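Local coordinates for RmpD (Hexulose-6-phosphate synthase) (Streptococcus mutans, PDB 3EXR), which is an enzyme of the orotidine 5'-phosphate decarboxylase / HUMPS family, built on a TIM-barrel fold, at residues 182-193 with 212-220. Residues are numbered along the deposited sequence; the frame is centred on the assembly and turned at random.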
ATOM      1  N   LEU A 182      25.307 -13.510   3.324  1.00 20.44           N
ATOM      2  CA  LEU A 182      25.704 -12.200   3.776  1.00 19.41           C
ATOM      3  C   LEU A 182      27.051 -11.804   3.159  1.00 17.94           C
ATOM      4  O   LEU A 182      27.201 -10.674   2.751  1.00 17.96           O
ATOM      5  CB  LEU A 182      25.749 -12.112   5.291  1.00 19.43           C
ATOM      6  CG  LEU A 182      24.394 -12.036   5.977  1.00 20.70           C
ATOM      7  CD1 LEU A 182      24.555 -12.365   7.440  1.00 22.18           C
ATOM      8  CD2 LEU A 182      23.749 -10.649   5.793  1.00 22.36           C
ATOM      9  N   LYS A 183      27.990 -12.744   3.050  1.00 17.54           N
ATOM     10  CA  LYS A 183      29.314 -12.443   2.490  1.00 17.12           C
ATOM     11  C   LYS A 183      29.273 -11.784   1.089  1.00 16.44           C
ATOM     12  O   LYS A 183      30.186 -11.060   0.724  1.00 15.68           O
ATOM     13  CB  LYS A 183      30.236 -13.689   2.518  1.00 17.67           C
ATOM     14  CG  LYS A 183      29.859 -14.827   1.595  1.00 20.22           C
ATOM     15  CD  LYS A 183      30.887 -15.957   1.645  1.00 23.32           C
ATOM     16  CE  LYS A 183      30.903 -16.678   2.996  1.00 25.10           C
ATOM     17  NZ  LYS A 183      29.599 -17.276   3.385  1.00 25.76           N
ATOM     18  N   LEU A 184      28.194 -11.992   0.331  1.00 16.80           N
ATOM     19  CA  LEU A 184      27.992 -11.290  -0.959  1.00 18.23           C
ATOM     20  C   LEU A 184      28.078  -9.782  -0.822  1.00 17.04           C
ATOM     21  O   LEU A 184      28.449  -9.077  -1.767  1.00 17.20           O
ATOM     22  CB  LEU A 184      26.594 -11.573  -1.531  1.00 18.96           C
ATOM     23  CG  LEU A 184      26.177 -13.009  -1.756  1.00 22.42           C
ATOM     24  CD1 LEU A 184      24.708 -13.061  -2.218  1.00 23.02           C
ATOM     25  CD2 LEU A 184      27.116 -13.639  -2.740  1.00 24.70           C
ATOM     26  N   PHE A 185      27.665  -9.296   0.339  1.00 15.15           N
ATOM     27  CA  PHE A 185      27.560  -7.879   0.614  1.00 14.45           C
ATOM     28  C   PHE A 185      28.808  -7.277   1.242  1.00 14.18           C
ATOM     29  O   PHE A 185      28.794  -6.123   1.647  1.00 14.12           O
ATOM     30  CB  PHE A 185      26.374  -7.630   1.535  1.00 14.13           C
ATOM     31  CG  PHE A 185      25.027  -7.875   0.874  1.00 14.19           C
ATOM     32  CD1 PHE A 185      24.412  -6.878   0.136  1.00 14.87           C
ATOM     33  CD2 PHE A 185      24.395  -9.106   0.999  1.00 14.85           C
ATOM     34  CE1 PHE A 185      23.142  -7.112  -0.451  1.00 15.03           C
ATOM     35  CE2 PHE A 185      23.161  -9.347   0.410  1.00 15.59           C
ATOM     36  CZ  PHE A 185      22.541  -8.354  -0.328  1.00 14.95           C
ATOM     37  N   GLU A 186      29.886  -8.050   1.309  1.00 13.99           N
ATOM     38  CA  GLU A 186      31.129  -7.569   1.892  1.00 14.88           C
ATOM     39  C   GLU A 186      31.529  -6.240   1.249  1.00 15.06           C
ATOM     40  O   GLU A 186      31.478  -6.088   0.029  1.00 15.92           O
ATOM     41  CB  GLU A 186      32.237  -8.625   1.742  1.00 14.51           C
ATOM     42  CG  GLU A 186      33.391  -8.526   2.768  1.00 15.51           C
ATOM     43  CD  GLU A 186      34.301  -7.303   2.587  1.00 15.54           C
ATOM     44  OE1 GLU A 186      34.599  -6.965   1.430  1.00 16.73           O
ATOM     45  OE2 GLU A 186      34.693  -6.655   3.593  1.00 15.32           O
ATOM     46  N   GLY A 187      31.894  -5.278   2.082  1.00 14.71           N
ATOM     47  CA  GLY A 187      32.247  -3.953   1.601  1.00 15.25           C
ATOM     48  C   GLY A 187      31.092  -3.041   1.211  1.00 15.07           C
ATOM     49  O   GLY A 187      31.326  -1.914   0.757  1.00 16.02           O
ATOM     50  N   VAL A 188      29.855  -3.510   1.373  1.00 14.23           N
ATOM     51  CA  VAL A 188      28.667  -2.679   1.100  1.00 13.13           C
ATOM     52  C   VAL A 188      28.074  -2.250   2.444  1.00 12.39           C
ATOM     53  O   VAL A 188      27.787  -3.090   3.279  1.00 11.83           O
ATOM     54  CB  VAL A 188      27.605  -3.445   0.236  1.00 13.21           C
ATOM     55  CG1 VAL A 188      26.426  -2.551  -0.164  1.00 13.96           C
ATOM     56  CG2 VAL A 188      28.260  -4.023  -1.019  1.00 13.50           C
ATOM     57  N   ASP A 189      27.940  -0.946   2.642  1.00 12.99           N
ATOM     58  CA  ASP A 189      27.492  -0.330   3.893  1.00 13.47           C
ATOM     59  C   ASP A 189      25.957  -0.423   4.066  1.00 13.23           C
ATOM     60  O   ASP A 189      25.262   0.579   4.192  1.00 13.72           O
ATOM     61  CB  ASP A 189      27.960   1.133   3.887  1.00 14.47           C
ATOM     62  CG  ASP A 189      27.724   1.845   5.198  1.00 17.43           C
ATOM     63  OD1 ASP A 189      27.874   1.217   6.262  1.00 20.65           O
ATOM     64  OD2 ASP A 189      27.408   3.062   5.215  1.00 20.43           O
ATOM     65  N   VAL A 190      25.467  -1.650   4.067  1.00 12.32           N
ATOM     66  CA  VAL A 190      24.031  -1.940   4.222  1.00 11.07           C
ATOM     67  C   VAL A 190      23.595  -1.480   5.610  1.00 11.01           C
ATOM     68  O   VAL A 190      24.246  -1.795   6.608  1.00 10.73           O
ATOM     69  CB  VAL A 190      23.742  -3.460   4.063  1.00 11.24           C
ATOM     70  CG1 VAL A 190      22.299  -3.806   4.440  1.00 10.87           C
ATOM     71  CG2 VAL A 190      24.060  -3.932   2.650  1.00 11.54           C
ATOM     72  N   PHE A 191      22.465  -0.776   5.682  1.00  9.78           N
ATOM     73  CA  PHE A 191      21.952  -0.260   6.962  1.00  9.44           C
ATOM     74  C   PHE A 191      21.213  -1.331   7.757  1.00  9.86           C
ATOM     75  O   PHE A 191      21.412  -1.460   8.956  1.00  9.26           O
ATOM     76  CB  PHE A 191      21.047   0.961   6.716  1.00  9.31           C
ATOM     77  CG  PHE A 191      20.289   1.429   7.939  1.00  9.37           C
ATOM     78  CD1 PHE A 191      20.962   1.966   9.036  1.00 10.59           C
ATOM     79  CD2 PHE A 191      18.904   1.372   7.974  1.00  8.65           C
ATOM     80  CE1 PHE A 191      20.284   2.402  10.145  1.00 10.60           C
ATOM     81  CE2 PHE A 191      18.213   1.833   9.104  1.00 10.66           C
ATOM     82  CZ  PHE A 191      18.911   2.342  10.183  1.00 11.62           C
ATOM     83  N   THR A 192      20.362  -2.083   7.059  1.00  9.66           N
ATOM     84  CA  THR A 192      19.558  -3.140   7.634  1.00  9.88           C
ATOM     85  C   THR A 192      19.368  -4.276   6.659  1.00  9.33           C
ATOM     86  O   THR A 192      19.114  -4.030   5.469  1.00  9.64           O
ATOM     87  CB  THR A 192      18.158  -2.604   8.021  1.00  9.87           C
ATOM     88  OG1 THR A 192      18.274  -1.586   9.022  1.00 10.02           O
ATOM     89  CG2 THR A 192      17.290  -3.725   8.614  1.00 11.09           C
ATOM     90  N   PHE A 193      19.475  -5.508   7.164  1.00  8.92           N
ATOM     91  CA  PHE A 193      19.114  -6.715   6.402  1.00  9.28           C
ATOM     92  C   PHE A 193      17.727  -7.175   6.896  1.00  9.19           C
ATOM     93  O   PHE A 193      17.552  -7.415   8.089  1.00  9.10           O
ATOM     94  CB  PHE A 193      20.133  -7.829   6.620  1.00  9.22           C
ATOM     95  CG  PHE A 193      21.454  -7.561   5.939  1.00 10.36           C
ATOM     96  CD1 PHE A 193      21.614  -7.820   4.578  1.00 11.82           C
ATOM     97  CD2 PHE A 193      22.513  -7.014   6.642  1.00 11.26           C
ATOM     98  CE1 PHE A 193      22.846  -7.547   3.942  1.00 12.20           C
ATOM     99  CE2 PHE A 193      23.733  -6.754   6.012  1.00 12.45           C
ATOM    100  CZ  PHE A 193      23.889  -7.019   4.671  1.00 12.44           C
ATOM    101  N   PHE A 212      22.594 -15.304  12.155  1.00 14.04           N
ATOM    102  CA  PHE A 212      22.575 -14.289  11.119  1.00 14.21           C
ATOM    103  C   PHE A 212      23.276 -13.031  11.656  1.00 14.57           C
ATOM    104  O   PHE A 212      24.156 -12.470  10.991  1.00 14.78           O
ATOM    105  CB  PHE A 212      21.110 -14.009  10.745  1.00 14.12           C
ATOM    106  CG  PHE A 212      20.912 -13.264   9.448  1.00 14.36           C
ATOM    107  CD1 PHE A 212      20.368 -13.909   8.348  1.00 16.10           C
ATOM    108  CD2 PHE A 212      21.152 -11.905   9.369  1.00 15.36           C
ATOM    109  CE1 PHE A 212      20.140 -13.209   7.159  1.00 17.24           C
ATOM    110  CE2 PHE A 212      20.926 -11.204   8.179  1.00 16.45           C
ATOM    111  CZ  PHE A 212      20.410 -11.871   7.079  1.00 16.20           C
ATOM    112  N   LYS A 213      22.937 -12.630  12.885  1.00 14.62           N
ATOM    113  CA  LYS A 213      23.545 -11.454  13.491  1.00 15.27           C
ATOM    114  C   LYS A 213      25.050 -11.696  13.786  1.00 14.60           C
ATOM    115  O   LYS A 213      25.870 -10.758  13.658  1.00 14.83           O
ATOM    116  CB  LYS A 213      22.743 -11.024  14.736  1.00 15.16           C
ATOM    117  CG  LYS A 213      23.205  -9.752  15.385  1.00 18.38           C
ATOM    118  CD  LYS A 213      22.636  -8.521  14.687  1.00 20.55           C
ATOM    119  CE  LYS A 213      23.440  -7.285  15.035  1.00 20.92           C
ATOM    120  NZ  LYS A 213      23.011  -6.100  14.237  1.00 19.79           N
ATOM    121  N   ASP A 214      25.418 -12.939  14.144  1.00 14.15           N
ATOM    122  CA  ASP A 214      26.822 -13.301  14.371  1.00 14.34           C
ATOM    123  C   ASP A 214      27.648 -13.051  13.086  1.00 13.86           C
ATOM    124  O   ASP A 214      28.784 -12.568  13.132  1.00 13.95           O
ATOM    125  CB  ASP A 214      26.970 -14.786  14.764  1.00 14.41           C
ATOM    126  CG  ASP A 214      26.559 -15.099  16.190  1.00 16.98           C
ATOM    127  OD1 ASP A 214      26.430 -14.194  17.031  1.00 19.85           O
ATOM    128  OD2 ASP A 214      26.368 -16.301  16.506  1.00 19.73           O
ATOM    129  N   GLU A 215      27.079 -13.398  11.941  1.00 13.60           N
ATOM    130  CA  GLU A 215      27.761 -13.250  10.664  1.00 13.77           C
ATOM    131  C   GLU A 215      27.849 -11.780  10.238  1.00 13.88           C
ATOM    132  O   GLU A 215      28.858 -11.351   9.675  1.00 13.92           O
ATOM    133  CB  GLU A 215      27.085 -14.111   9.596  1.00 13.99           C
ATOM    134  CG  GLU A 215      27.696 -14.002   8.216  1.00 14.58           C
ATOM    135  CD  GLU A 215      29.072 -14.679   8.103  1.00 17.06           C
ATOM    136  OE1 GLU A 215      29.644 -15.097   9.144  1.00 18.50           O
ATOM    137  OE2 GLU A 215      29.580 -14.781   6.956  1.00 16.98           O
ATOM    138  N   ILE A 216      26.785 -11.013  10.487  1.00 13.38           N
ATOM    139  CA  ILE A 216      26.858  -9.561  10.334  1.00 13.25           C
ATOM    140  C   ILE A 216      28.040  -9.019  11.161  1.00 13.87           C
ATOM    141  O   ILE A 216      28.835  -8.260  10.660  1.00 13.76           O
ATOM    142  CB  ILE A 216      25.545  -8.869  10.777  1.00 12.77           C
ATOM    143  CG1 ILE A 216      24.416  -9.181   9.793  1.00 12.73           C
ATOM    144  CG2 ILE A 216      25.764  -7.372  10.915  1.00 12.95           C
ATOM    145  CD1 ILE A 216      23.022  -8.677  10.289  1.00 12.31           C
ATOM    146  N   LYS A 217      28.149  -9.448  12.418  1.00 14.39           N
ATOM    147  CA  LYS A 217      29.264  -9.034  13.290  1.00 15.44           C
ATOM    148  C   LYS A 217      30.622  -9.461  12.730  1.00 15.47           C
ATOM    149  O   LYS A 217      31.605  -8.707  12.820  1.00 15.94           O
ATOM    150  CB  LYS A 217      29.088  -9.607  14.699  1.00 16.64           C
ATOM    151  CG  LYS A 217      30.030  -9.027  15.750  1.00 19.71           C
ATOM    152  CD  LYS A 217      29.459  -9.270  17.139  1.00 25.85           C
ATOM    153  CE  LYS A 217      30.508  -9.144  18.237  1.00 29.24           C
ATOM    154  NZ  LYS A 217      29.860  -9.337  19.582  1.00 31.01           N
ATOM    155  N   ARG A 218      30.718 -10.669  12.181  1.00 14.84           N
ATOM    156  CA  ARG A 218      32.012 -11.101  11.599  1.00 15.12           C
ATOM    157  C   ARG A 218      32.453 -10.210  10.430  1.00 15.10           C
ATOM    158  O   ARG A 218      33.633  -9.822  10.321  1.00 14.88           O
ATOM    159  CB  ARG A 218      31.937 -12.550  11.135  1.00 14.69           C
ATOM    160  CG  ARG A 218      33.287 -13.170  10.722  1.00 16.84           C
ATOM    161  CD  ARG A 218      33.144 -14.509  10.032  1.00 17.24           C
ATOM    162  NE  ARG A 218      32.502 -14.453   8.713  1.00 17.93           N
ATOM    163  CZ  ARG A 218      33.089 -14.026   7.593  1.00 18.48           C
ATOM    164  NH1 ARG A 218      34.355 -13.579   7.596  1.00 17.93           N
ATOM    165  NH2 ARG A 218      32.415 -14.053   6.446  1.00 18.82           N
ATOM    166  N   ILE A 219      31.519  -9.909   9.538  1.00 14.97           N
ATOM    167  CA  ILE A 219      31.827  -9.194   8.297  1.00 14.52           C
ATOM    168  C   ILE A 219      32.005  -7.699   8.521  1.00 14.49           C
ATOM    169  O   ILE A 219      32.958  -7.114   8.023  1.00 14.97           O
ATOM    170  CB  ILE A 219      30.753  -9.442   7.224  1.00 14.55           C
ATOM    171  CG1 ILE A 219      30.703 -10.932   6.862  1.00 14.07           C
ATOM    172  CG2 ILE A 219      30.980  -8.554   6.005  1.00 14.83           C
ATOM    173  CD1 ILE A 219      29.452 -11.322   6.065  1.00 14.92           C
ATOM    174  N   TRP A 220      31.115  -7.080   9.284  1.00 14.23           N
ATOM    175  CA  TRP A 220      31.129  -5.638   9.476  1.00 14.42           C
ATOM    176  C   TRP A 220      31.713  -5.165  10.803  1.00 14.76           C
ATOM    177  O   TRP A 220      31.912  -3.969  10.970  1.00 15.49           O
ATOM    178  CB  TRP A 220      29.693  -5.057   9.303  1.00 13.79           C
ATOM    179  CG  TRP A 220      29.205  -5.019   7.873  1.00 13.71           C
ATOM    180  CD1 TRP A 220      29.324  -3.976   6.991  1.00 12.35           C
ATOM    181  CD2 TRP A 220      28.517  -6.053   7.171  1.00 12.39           C
ATOM    182  NE1 TRP A 220      28.771  -4.316   5.777  1.00 12.81           N
ATOM    183  CE2 TRP A 220      28.284  -5.595   5.858  1.00 11.85           C
ATOM    184  CE3 TRP A 220      28.078  -7.337   7.514  1.00 12.65           C
ATOM    185  CZ2 TRP A 220      27.611  -6.359   4.910  1.00 11.81           C
ATOM    186  CZ3 TRP A 220      27.409  -8.088   6.558  1.00 12.71           C
ATOM    187  CH2 TRP A 220      27.216  -7.612   5.271  1.00 13.63           C
TER
HETATM  188  O   HOH W   1      28.024 -15.234   4.826  1.00 17.97           O
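The CA atoms of Glu186 and Ile219 come within 6.6 Å, and those of Leu182 and Ile216 within 7.2 Å. In this TIM barrel, segment 182-193 runs from a 3-10 turn through a type II turn at Phe185-Val188 into the eighth strand, 192-195. Helix 205-220, the last of the chain, packs against it through residues 212-220. Leu182 points toward the helix and meets Phe212, Glu215, Ile216 and Ile219. Leu182 CD1 sits over one face of the Phe212 ring, 4.0 Å from its centroid, and Leu182 CD2 covers the centre of the Phe193 ring. Val190 CG1 covers the opposite face, so the Phe193 ring is clamped between two aliphatic groups. Phe193 CZ meets Trp220 CH2 at 3.4 Å, with the ring planes at 55°. Ile219 CD1 rests on the backbone N of Lys183 at 3.6 Å. A water accepts from Lys183 N and NZ and donates to Glu215 OE2. Arg218 grips that carboxylate side-on, while Lys183 NZ also hydrogen-bonds to Asp180 O. Trp220 CG lies anti to its carbonyl carbon (chi1 -73°), and the indole reaches the turn. There Trp220 NE1 donates to Val188 O at 3.0 Å, from above the carbonyl plane.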